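Local structure of N-alpha-acetyltransferase 35, NatC auxiliary subunit (Saccharomyces cerevisiae, 6YGB) at residues 580-585 with 601-606; 338-343 with 401-406. The protein serves as the auxiliary subunit of the NatC N-terminal acetyltransferase, which acetylates the N-terminal methionine of L-A virus Gag protein. All blocks are in the same frame, centred on the assembly; numbering follows the deposited sequence.

Contact 1 of 2, residues 580-585 with 601-606; sequences NERLIH and PEYEVF
Tyr603 and Phe606, at the start of helix 603-613, form an aromatic cluster with His585 of helix 581-588, and an Arg582–Glu604 salt bridge lies beside it. Just before helix 603-613, a water donates to Pro601 O and lies 2.7 Å from His585 NE2, in the imidazole plane. The Tyr603 ring has Arg582 over one face and His585 at its edge. Its CD1 edge stands over a face of His585 in a T-shaped pair, planes at 77°, while Arg582 CG makes a CH-pi contact 4.2 Å from the Tyr603 ring centroid. The Arg582 chain runs extended as far as CD, which puts CG over the ring, and its bend at chi3 (-77°) brings the guanidinium back against Tyr603 CD2, 3.6 Å from Arg582 CZ. Glu604 then takes both Arg582 NH2 (2.9 Å) and NH1 (3.2 Å) on the single atom OE2, which lies in the guanidinium plane but is met from above its own carboxylate. Phe606 offers its face to the His585 edge, with CE1 of the histidine 3.5 Å from Phe606 CD1. Phe606 also meets Trp470 of helix 465-506 edge-to-face, and Pro601 touches the same tryptophan; on helix 581-588, Leu583 and Ile584 touch the N-alpha-acetyltransferase 30 chain.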
# COMPACT_ATOMS: atom_id res chain seq x y z
N ASN B 580 -11.29 1.13 -28.43
CA ASN B 580 -10.35 0.94 -29.53
C ASN B 580 -8.92 0.97 -29.00
O ASN B 580 -8.65 1.43 -27.89
CB ASN B 580 -10.54 1.97 -30.67
CG ASN B 580 -10.17 3.39 -30.26
OD1 ASN B 580 -9.02 3.70 -29.98
ND2 ASN B 580 -11.17 4.27 -30.25
N GLU B 581 -7.99 0.48 -29.83
CA GLU B 581 -6.61 0.33 -29.40
C GLU B 581 -5.91 1.67 -29.17
O GLU B 581 -5.02 1.76 -28.32
CB GLU B 581 -5.83 -0.50 -30.42
CG GLU B 581 -5.99 0.01 -31.84
CD GLU B 581 -6.75 -0.95 -32.72
OE1 GLU B 581 -6.13 -1.54 -33.63
OE2 GLU B 581 -7.97 -1.13 -32.49
N ARG B 582 -6.29 2.71 -29.91
CA ARG B 582 -5.65 4.00 -29.71
C ARG B 582 -6.02 4.60 -28.36
O ARG B 582 -5.17 5.13 -27.65
CB ARG B 582 -6.01 4.96 -30.85
CG ARG B 582 -5.22 6.26 -30.87
CD ARG B 582 -5.74 7.22 -31.94
NE ARG B 582 -5.29 6.85 -33.29
CZ ARG B 582 -4.29 7.45 -33.93
NH1 ARG B 582 -3.63 8.44 -33.35
NH2 ARG B 582 -3.95 7.05 -35.14
N LEU B 583 -7.30 4.49 -27.98
CA LEU B 583 -7.71 4.95 -26.66
C LEU B 583 -6.96 4.22 -25.56
O LEU B 583 -6.50 4.83 -24.59
CB LEU B 583 -9.22 4.78 -26.49
CG LEU B 583 -10.07 5.74 -27.33
CD1 LEU B 583 -11.56 5.48 -27.16
CD2 LEU B 583 -9.74 7.19 -26.99
N ILE B 584 -6.80 2.90 -25.70
CA ILE B 584 -6.12 2.10 -24.68
C ILE B 584 -4.64 2.47 -24.60
O ILE B 584 -4.07 2.56 -23.51
CB ILE B 584 -6.32 0.60 -24.97
CG1 ILE B 584 -7.79 0.25 -24.78
CG2 ILE B 584 -5.43 -0.26 -24.08
CD1 ILE B 584 -8.19 -1.05 -25.42
N HIS B 585 -4.01 2.69 -25.75
CA HIS B 585 -2.62 3.12 -25.76
C HIS B 585 -2.44 4.45 -25.05
O HIS B 585 -1.55 4.60 -24.21
CB HIS B 585 -2.10 3.20 -27.19
CG HIS B 585 -0.79 3.91 -27.32
ND1 HIS B 585 0.41 3.25 -27.31
CD2 HIS B 585 -0.51 5.23 -27.45
CE1 HIS B 585 1.39 4.13 -27.43
NE2 HIS B 585 0.86 5.34 -27.51
N PRO B 601 6.41 10.06 -27.70
CA PRO B 601 6.23 9.77 -29.13
C PRO B 601 4.76 9.52 -29.46
O PRO B 601 4.01 8.96 -28.66
CB PRO B 601 7.07 8.51 -29.35
CG PRO B 601 8.08 8.54 -28.25
CD PRO B 601 7.37 9.13 -27.07
N GLU B 602 4.37 9.94 -30.65
CA GLU B 602 3.00 9.77 -31.10
C GLU B 602 2.69 8.29 -31.30
O GLU B 602 3.58 7.45 -31.46
CB GLU B 602 2.75 10.54 -32.40
CG GLU B 602 2.66 12.05 -32.22
CD GLU B 602 1.25 12.52 -31.90
OE1 GLU B 602 0.33 12.25 -32.70
OE2 GLU B 602 1.06 13.17 -30.84
N TYR B 603 1.39 7.98 -31.30
CA TYR B 603 0.92 6.61 -31.46
C TYR B 603 1.48 5.97 -32.73
O TYR B 603 1.87 4.80 -32.74
CB TYR B 603 -0.61 6.60 -31.47
CG TYR B 603 -1.27 5.29 -31.80
CD1 TYR B 603 -1.48 4.33 -30.83
CD2 TYR B 603 -1.73 5.04 -33.09
CE1 TYR B 603 -2.10 3.13 -31.13
CE2 TYR B 603 -2.35 3.84 -33.40
CZ TYR B 603 -2.54 2.90 -32.41
OH TYR B 603 -3.16 1.71 -32.73
N GLU B 604 1.56 6.74 -33.81
CA GLU B 604 2.05 6.20 -35.08
C GLU B 604 3.53 5.83 -35.01
O GLU B 604 3.96 4.89 -35.69
CB GLU B 604 1.81 7.21 -36.20
CG GLU B 604 0.34 7.46 -36.52
CD GLU B 604 -0.34 8.40 -35.54
OE1 GLU B 604 0.32 8.86 -34.59
OE2 GLU B 604 -1.55 8.66 -35.73
N VAL B 605 4.32 6.54 -34.20
CA VAL B 605 5.73 6.20 -34.07
C VAL B 605 5.89 4.84 -33.40
O VAL B 605 6.75 4.04 -33.79
CB VAL B 605 6.49 7.29 -33.30
CG1 VAL B 605 7.95 6.89 -33.11
CG2 VAL B 605 6.39 8.63 -34.01
N PHE B 606 5.07 4.57 -32.38
CA PHE B 606 5.08 3.27 -31.72
C PHE B 606 4.81 2.15 -32.72
O PHE B 606 5.46 1.10 -32.69
CB PHE B 606 4.04 3.22 -30.60
CG PHE B 606 4.49 3.81 -29.30
CD1 PHE B 606 4.34 5.17 -29.04
CD2 PHE B 606 5.03 3.01 -28.30
CE1 PHE B 606 4.73 5.71 -27.82
CE2 PHE B 606 5.42 3.54 -27.09
CZ PHE B 606 5.28 4.89 -26.85
O HOH W 1 1.79 7.87 -27.65

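Contact 2 of 2, residues 338-343 with 401-406; sequences IARILF and NCSQNT
Arg340 and Ser403 exchange hydrogen bonds where helix 337-347 packs on a type I beta turn, Asn401 to Gln404, in the link between helices 386-401 and 406-429 of the TPR-like helical region. Two direct bonds join the segments. A chi1 of -154° swings Ser403 OG away from the Ser403 nitrogen toward the helix, where it donates to Arg340 O in the carbonyl plane; the modelled 2.5 Å is doubtful in its exact shortness. In return Arg340 NH1 gives a nearly straight bond (169°) to Ser403 O, 3.1 Å away and in the guanidinium plane. The main-chain carbonyl of each residue is thus taken by the side chain of the other. Arg340 CD passes 3.2 Å from the same Ser403 O. In the packing, Phe343 CD2 rests 3.8 Å from Ser403 OG, and Asn405 CB sits over one guanidinium face. Outside the segments, Asp176 OD1 forms a salt bridge with Arg340 NH2 and accepts from Asn405 ND2, while Ile170 O holds Gln404 NE2. Asn405 is the N-cap of the following helix, its OD1 taking the backbone N of Cys407 and Arg408. One water completes the network, accepting from Arg340 NH1 and Asn405 N and donating to Gln404 OE1 at 2.7 Å.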
# COMPACT_ATOMS: atom_id res chain seq x y z
N ILE B 338 8.03 -0.02 10.78
CA ILE B 338 8.65 0.86 11.78
C ILE B 338 9.91 1.49 11.21
O ILE B 338 10.13 2.70 11.32
CB ILE B 338 8.96 0.07 13.07
CG1 ILE B 338 7.66 -0.42 13.72
CG2 ILE B 338 9.77 0.92 14.02
CD1 ILE B 338 6.74 0.67 14.21
N ALA B 339 10.76 0.67 10.59
CA ALA B 339 11.97 1.19 9.95
C ALA B 339 11.62 2.15 8.82
O ALA B 339 12.33 3.14 8.60
CB ALA B 339 12.82 0.03 9.43
N ARG B 340 10.52 1.88 8.10
CA ARG B 340 10.14 2.74 6.99
C ARG B 340 9.63 4.09 7.49
O ARG B 340 9.92 5.13 6.88
CB ARG B 340 9.10 2.05 6.11
CG ARG B 340 9.65 0.86 5.32
CD ARG B 340 8.73 0.45 4.17
NE ARG B 340 7.45 -0.11 4.61
CZ ARG B 340 6.29 0.54 4.56
NH1 ARG B 340 6.25 1.78 4.09
NH2 ARG B 340 5.18 -0.05 4.97
N ILE B 341 8.87 4.09 8.58
CA ILE B 341 8.48 5.36 9.19
C ILE B 341 9.69 6.05 9.79
O ILE B 341 9.83 7.27 9.73
CB ILE B 341 7.39 5.13 10.26
CG1 ILE B 341 6.14 4.52 9.64
CG2 ILE B 341 7.03 6.45 10.95
CD1 ILE B 341 5.11 4.09 10.66
N LEU B 342 10.61 5.26 10.35
CA LEU B 342 11.73 5.85 11.09
C LEU B 342 12.67 6.61 10.16
O LEU B 342 13.21 7.65 10.55
CB LEU B 342 12.49 4.75 11.84
CG LEU B 342 13.49 5.22 12.89
CD1 LEU B 342 12.78 5.95 14.02
CD2 LEU B 342 14.29 4.04 13.43
N PHE B 343 12.86 6.11 8.93
CA PHE B 343 13.88 6.67 8.06
C PHE B 343 13.67 8.16 7.75
O PHE B 343 14.60 8.94 7.94
CB PHE B 343 14.01 5.85 6.78
CG PHE B 343 14.71 6.57 5.67
CD1 PHE B 343 16.07 6.85 5.74
CD2 PHE B 343 14.00 7.01 4.57
CE1 PHE B 343 16.69 7.53 4.73
CE2 PHE B 343 14.61 7.68 3.56
CZ PHE B 343 15.96 7.95 3.64
N ASN B 401 9.61 9.32 -0.47
CA ASN B 401 8.89 8.35 -1.29
C ASN B 401 9.61 7.01 -1.35
O ASN B 401 8.95 5.97 -1.48
CB ASN B 401 8.69 8.90 -2.71
CG ASN B 401 7.90 7.96 -3.60
OD1 ASN B 401 6.72 7.73 -3.38
ND2 ASN B 401 8.55 7.42 -4.63
N CYS B 402 10.94 7.02 -1.25
CA CYS B 402 11.70 5.78 -1.27
C CYS B 402 11.33 4.86 -0.11
O CYS B 402 11.56 3.65 -0.20
CB CYS B 402 13.20 6.07 -1.22
SG CYS B 402 13.85 7.01 -2.61
N SER B 403 10.78 5.41 0.96
CA SER B 403 10.43 4.66 2.16
C SER B 403 9.02 4.10 2.12
O SER B 403 8.58 3.47 3.08
CB SER B 403 10.60 5.55 3.40
OG SER B 403 10.87 4.78 4.55
N GLN B 404 8.28 4.33 1.03
CA GLN B 404 6.91 3.86 0.93
C GLN B 404 6.87 2.39 0.54
O GLN B 404 7.87 1.79 0.14
CB GLN B 404 6.13 4.71 -0.07
CG GLN B 404 6.15 6.20 0.23
CD GLN B 404 5.69 6.51 1.63
OE1 GLN B 404 4.69 5.96 2.11
NE2 GLN B 404 6.42 7.39 2.32
N ASN B 405 5.68 1.79 0.66
CA ASN B 405 5.55 0.39 0.29
C ASN B 405 5.66 0.23 -1.23
O ASN B 405 5.66 1.21 -1.99
CB ASN B 405 4.24 -0.20 0.82
CG ASN B 405 3.00 0.41 0.18
OD1 ASN B 405 2.77 0.27 -1.02
ND2 ASN B 405 2.18 1.05 1.00
N THR B 406 5.76 -1.03 -1.67
CA THR B 406 6.09 -1.31 -3.06
C THR B 406 5.05 -0.76 -4.04
O THR B 406 5.37 -0.49 -5.20
CB THR B 406 6.28 -2.81 -3.27
OG1 THR B 406 6.74 -3.06 -4.60
CG2 THR B 406 4.97 -3.57 -3.06
O HOH W 2 4.08 3.31 2.50

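Followed from the N terminus, the chain first meets contact 2: helix 337-347 leads through a short hairpin and helices 360-372 and 386-401 before residues 401-406 return to it, closing a loop of 57 intervening residues. This ties helix 337-347 to the connection between helices 386-401 and 406-429. Contact 1 closes a 15-residue loop only after the long helix 511-564, joining helices 581-588 and 603-613. The two are in series, neither nested nor crossed. The centres of contacts 1 and 2 lie about 36 Å apart, and the nearest atoms of contacts 1 and 2 about 21 Å. Contact 2 is buried near the middle of the subunit, whereas contact 1 is peripheral, yet residues of both pack against the N-alpha-acetyltransferase 30 chain.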